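Local coordinates for protein RMD9, mitochondrial (Saccharomyces cerevisiae S288C, PDB 7A9X), which binds a dodecameric sequence motif in the 3'-UTRs of mitochondrial mRNAs and takes part in their processing or stability, at residues 338-343 against 365-370. Sequence-based numbering, arbitrary orientation.
With nucleotides of chain B.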
ATOM      1  N   ASP A 338       5.716   3.354  25.023  1.00 76.85           N
ATOM      2  CA  ASP A 338       5.473   2.039  25.608  1.00 82.37           C
ATOM      3  C   ASP A 338       4.117   1.492  25.188  1.00 79.07           C
ATOM      4  O   ASP A 338       3.979   0.290  24.934  1.00 75.57           O
ATOM      5  CB  ASP A 338       5.584   2.105  27.131  1.00 92.09           C
ATOM      6  CG  ASP A 338       7.014   1.967  27.615  1.00106.02           C
ATOM      7  OD1 ASP A 338       7.819   1.317  26.914  1.00110.54           O
ATOM      8  OD2 ASP A 338       7.335   2.506  28.694  1.00115.01           O
ATOM      9  N   HIS A 339       3.101   2.356  25.101  1.00 77.73           N
ATOM     10  CA  HIS A 339       1.799   1.903  24.624  1.00 76.49           C
ATOM     11  C   HIS A 339       1.876   1.459  23.168  1.00 78.13           C
ATOM     12  O   HIS A 339       1.300   0.432  22.796  1.00 66.59           O
ATOM     13  CB  HIS A 339       0.759   3.008  24.799  1.00 74.30           C
ATOM     14  CG  HIS A 339      -0.655   2.526  24.681  1.00 76.90           C
ATOM     15  ND1 HIS A 339      -1.739   3.378  24.710  1.00 76.55           N
ATOM     16  CD2 HIS A 339      -1.162   1.279  24.542  1.00 74.96           C
ATOM     17  CE1 HIS A 339      -2.851   2.675  24.591  1.00 75.36           C
ATOM     18  NE2 HIS A 339      -2.528   1.399  24.488  1.00 75.71           N
ATOM     19  N   VAL A 340       2.585   2.224  22.335  1.00 72.93           N
ATOM     20  CA  VAL A 340       2.815   1.816  20.953  1.00 68.62           C
ATOM     21  C   VAL A 340       3.622   0.524  20.906  1.00 68.74           C
ATOM     22  O   VAL A 340       3.349  -0.366  20.092  1.00 68.58           O
ATOM     23  CB  VAL A 340       3.518   2.950  20.182  1.00 63.58           C
ATOM     24  CG1 VAL A 340       3.921   2.491  18.789  1.00 64.89           C
ATOM     25  CG2 VAL A 340       2.622   4.171  20.100  1.00 64.03           C
ATOM     26  N   TYR A 341       4.616   0.397  21.787  1.00 70.21           N
ATOM     27  CA  TYR A 341       5.471  -0.784  21.788  1.00 68.91           C
ATOM     28  C   TYR A 341       4.705  -2.025  22.236  1.00 73.30           C
ATOM     29  O   TYR A 341       4.926  -3.121  21.709  1.00 76.51           O
ATOM     30  CB  TYR A 341       6.686  -0.539  22.682  1.00 69.73           C
ATOM     31  CG  TYR A 341       7.675  -1.681  22.739  1.00 78.92           C
ATOM     32  CD1 TYR A 341       8.273  -2.169  21.584  1.00 82.68           C
ATOM     33  CD2 TYR A 341       8.026  -2.257  23.949  1.00 88.57           C
ATOM     34  CE1 TYR A 341       9.183  -3.209  21.635  1.00 88.46           C
ATOM     35  CE2 TYR A 341       8.935  -3.295  24.010  1.00 94.57           C
ATOM     36  CZ  TYR A 341       9.511  -3.767  22.852  1.00 94.09           C
ATOM     37  OH  TYR A 341      10.417  -4.802  22.913  1.00 98.37           O
ATOM     38  N   ARG A 342       3.790  -1.870  23.197  1.00 66.96           N
ATOM     39  CA  ARG A 342       3.025  -3.017  23.676  1.00 70.04           C
ATOM     40  C   ARG A 342       2.056  -3.525  22.615  1.00 71.64           C
ATOM     41  O   ARG A 342       1.875  -4.739  22.464  1.00 74.41           O
ATOM     42  CB  ARG A 342       2.279  -2.654  24.962  1.00 69.91           C
ATOM     43  CG  ARG A 342       3.179  -2.572  26.188  1.00 75.01           C
ATOM     44  CD  ARG A 342       2.388  -2.356  27.474  1.00 88.22           C
ATOM     45  NE  ARG A 342       2.008  -0.959  27.674  1.00 98.43           N
ATOM     46  CZ  ARG A 342       0.814  -0.455  27.377  1.00103.27           C
ATOM     47  NH1 ARG A 342       0.563   0.829  27.599  1.00 98.70           N
ATOM     48  NH2 ARG A 342      -0.130  -1.233  26.862  1.00108.93           N
ATOM     49  N   ILE A 343       1.419  -2.617  21.873  1.00 72.90           N
ATOM     50  CA  ILE A 343       0.509  -3.045  20.815  1.00 70.08           C
ATOM     51  C   ILE A 343       1.285  -3.700  19.680  1.00 68.11           C
ATOM     52  O   ILE A 343       0.855  -4.715  19.117  1.00 67.83           O
ATOM     53  CB  ILE A 343      -0.334  -1.856  20.320  1.00 67.49           C
ATOM     54  CG1 ILE A 343      -1.198  -1.300  21.457  1.00 67.88           C
ATOM     55  CG2 ILE A 343      -1.202  -2.270  19.137  1.00 66.51           C
ATOM     56  CD1 ILE A 343      -2.153  -2.316  22.055  1.00 66.38           C
ATOM     57  N   ASN A 365       7.347  -0.717   9.487  1.00 70.55           N
ATOM     58  CA  ASN A 365       7.521   0.642   8.984  1.00 65.26           C
ATOM     59  C   ASN A 365       6.878   1.654   9.922  1.00 60.88           C
ATOM     60  O   ASN A 365       7.504   2.648  10.309  1.00 59.76           O
ATOM     61  CB  ASN A 365       6.931   0.760   7.579  1.00 61.40           C
ATOM     62  CG  ASN A 365       7.114   2.142   6.983  1.00 59.60           C
ATOM     63  OD1 ASN A 365       8.128   2.803   7.215  1.00 59.32           O
ATOM     64  ND2 ASN A 365       6.129   2.590   6.215  1.00 65.31           N
ATOM     65  N   THR A 366       5.621   1.413  10.301  1.00 60.14           N
ATOM     66  CA  THR A 366       4.936   2.304  11.231  1.00 56.99           C
ATOM     67  C   THR A 366       5.635   2.334  12.585  1.00 60.10           C
ATOM     68  O   THR A 366       5.797   3.403  13.183  1.00 69.03           O
ATOM     69  CB  THR A 366       3.479   1.867  11.390  1.00 60.40           C
ATOM     70  OG1 THR A 366       2.847   1.838  10.106  1.00 60.22           O
ATOM     71  CG2 THR A 366       2.722   2.829  12.298  1.00 57.21           C
ATOM     72  N   PHE A 367       6.075   1.170  13.071  1.00 58.91           N
ATOM     73  CA  PHE A 367       6.641   1.078  14.413  1.00 59.50           C
ATOM     74  C   PHE A 367       7.991   1.784  14.503  1.00 63.49           C
ATOM     75  O   PHE A 367       8.231   2.568  15.428  1.00 60.71           O
ATOM     76  CB  PHE A 367       6.773  -0.390  14.819  1.00 58.71           C
ATOM     77  CG  PHE A 367       7.532  -0.602  16.094  1.00 66.55           C
ATOM     78  CD1 PHE A 367       7.012  -0.170  17.306  1.00 69.02           C
ATOM     79  CD2 PHE A 367       8.763  -1.239  16.084  1.00 66.65           C
ATOM     80  CE1 PHE A 367       7.707  -0.363  18.486  1.00 69.84           C
ATOM     81  CE2 PHE A 367       9.465  -1.438  17.259  1.00 72.35           C
ATOM     82  CZ  PHE A 367       8.936  -0.998  18.463  1.00 75.64           C
ATOM     83  N   PHE A 368       8.891   1.516  13.555  1.00 61.13           N
ATOM     84  CA  PHE A 368      10.218   2.114  13.626  1.00 62.38           C
ATOM     85  C   PHE A 368      10.208   3.590  13.256  1.00 67.61           C
ATOM     86  O   PHE A 368      11.101   4.330  13.684  1.00 64.01           O
ATOM     87  CB  PHE A 368      11.196   1.344  12.740  1.00 59.49           C
ATOM     88  CG  PHE A 368      11.639   0.035  13.332  1.00 65.05           C
ATOM     89  CD1 PHE A 368      12.264  -0.001  14.569  1.00 65.51           C
ATOM     90  CD2 PHE A 368      11.429  -1.156  12.657  1.00 59.53           C
ATOM     91  CE1 PHE A 368      12.673  -1.204  15.121  1.00 67.81           C
ATOM     92  CE2 PHE A 368      11.836  -2.363  13.204  1.00 60.14           C
ATOM     93  CZ  PHE A 368      12.458  -2.386  14.434  1.00 64.47           C
ATOM     94  N   THR A 369       9.222   4.036  12.475  1.00 69.56           N
ATOM     95  CA  THR A 369       9.047   5.467  12.262  1.00 66.20           C
ATOM     96  C   THR A 369       8.712   6.162  13.575  1.00 68.01           C
ATOM     97  O   THR A 369       9.278   7.213  13.898  1.00 66.35           O
ATOM     98  CB  THR A 369       7.955   5.714  11.219  1.00 65.78           C
ATOM     99  OG1 THR A 369       8.333   5.100   9.980  1.00 65.86           O
ATOM    100  CG2 THR A 369       7.749   7.201  10.993  1.00 60.27           C
ATOM    101  N   ILE A 370       7.808   5.568  14.356  1.00 66.73           N
ATOM    102  CA  ILE A 370       7.498   6.095  15.681  1.00 64.69           C
ATOM    103  C   ILE A 370       8.699   5.946  16.610  1.00 62.30           C
ATOM    104  O   ILE A 370       8.980   6.834  17.424  1.00 63.55           O
ATOM    105  CB  ILE A 370       6.245   5.398  16.241  1.00 62.98           C
ATOM    106  CG1 ILE A 370       5.044   5.670  15.330  1.00 60.56           C
ATOM    107  CG2 ILE A 370       5.962   5.855  17.664  1.00 62.57           C
ATOM    108  CD1 ILE A 370       3.828   4.822  15.641  1.00 60.18           C
TER
ATOM    109  P     U B  10       7.109   1.610   1.881  1.00 68.94           P
ATOM    110  OP1   U B  10       7.029   3.063   2.180  1.00 62.26           O
ATOM    111  OP2   U B  10       7.105   1.157   0.466  1.00 66.41           O
ATOM    112  O5'   U B  10       8.420   1.039   2.586  1.00 61.04           O
ATOM    113  C5'   U B  10       8.826   1.493   3.870  1.00 60.78           C
ATOM    114  C4'   U B  10      10.175   0.930   4.241  1.00 60.64           C
ATOM    115  O4'   U B  10      10.111  -0.516   4.193  1.00 60.63           O
ATOM    116  C3'   U B  10      11.318   1.297   3.304  1.00 63.51           C
ATOM    117  O3'   U B  10      11.916   2.537   3.648  1.00 62.27           O
ATOM    118  C2'   U B  10      12.277   0.116   3.433  1.00 62.87           C
ATOM    119  O2'   U B  10      13.136   0.279   4.551  1.00 65.73           O
ATOM    120  C1'   U B  10      11.322  -1.048   3.708  1.00 65.04           C
ATOM    121  N1    U B  10      11.031  -1.857   2.502  1.00 71.78           N
ATOM    122  C2    U B  10      11.754  -3.022   2.325  1.00 72.24           C
ATOM    123  O2    U B  10      12.611  -3.394   3.107  1.00 74.70           O
ATOM    124  N3    U B  10      11.434  -3.735   1.196  1.00 72.63           N
ATOM    125  C4    U B  10      10.483  -3.408   0.252  1.00 72.53           C
ATOM    126  O4    U B  10      10.311  -4.154  -0.713  1.00 67.09           O
ATOM    127  C5    U B  10       9.777  -2.190   0.507  1.00 70.67           C
ATOM    128  C6    U B  10      10.067  -1.476   1.598  1.00 68.23           C
TER
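Y341 and F367 meet rim to rim where helix 337-351 packs against helix 357-374, which probably belong to the consecutive pentatricopeptide repeats PPR5 and PPR6. CD1 of Y341 comes to 3.4 Å from CZ of F367, and with the planes turned 25° from each other neither ring lies over the face of its partner. The F367 ring gets this far because its CG stands anti to the backbone N (chi1 171°), which carries the aromatic end across to the neighbouring helix. V340 points toward the same helix: its CG1 touches I370 tip to tip, 3.9 Å from CD1 of that isoleucine, and lies more loosely near the plane of the F367 ring, 4.3 Å from CD1. All four side chains are buried. W344 stacks on F367, while I389 of helix 379-396 touches the side chains of both Y341 and F367, and W331 of helix 320-334 packs against I370. The axes run 10.7 Å apart and nearly antiparallel, at 158°, bridged mainly by side chains.

The opposite side of 365-370 is polar and faces RNA. There N365 lies more loosely beside the sugar-phosphate backbone of U10 of chain B, its CG 3.6 Å from C5', a packing contact between the flat amide and the ribose. One turn on, T369 OG1 donates to N365 O (2.6 Å), sharing that carbonyl with T369 N from the other face, and R410 is hydrogen-bonded to the same hydroxyl. With an alanine in place of N365 the amide is gone, and U10 would probably lose that packing surface at C5' and R410 NH1 its weak bond to OD1. The contact between 338-343 and 365-370 is thus purely apolar, held by shape and burial, whereas hydrogen bonds and RNA packing are found at N365 and T369, farther from 338-343.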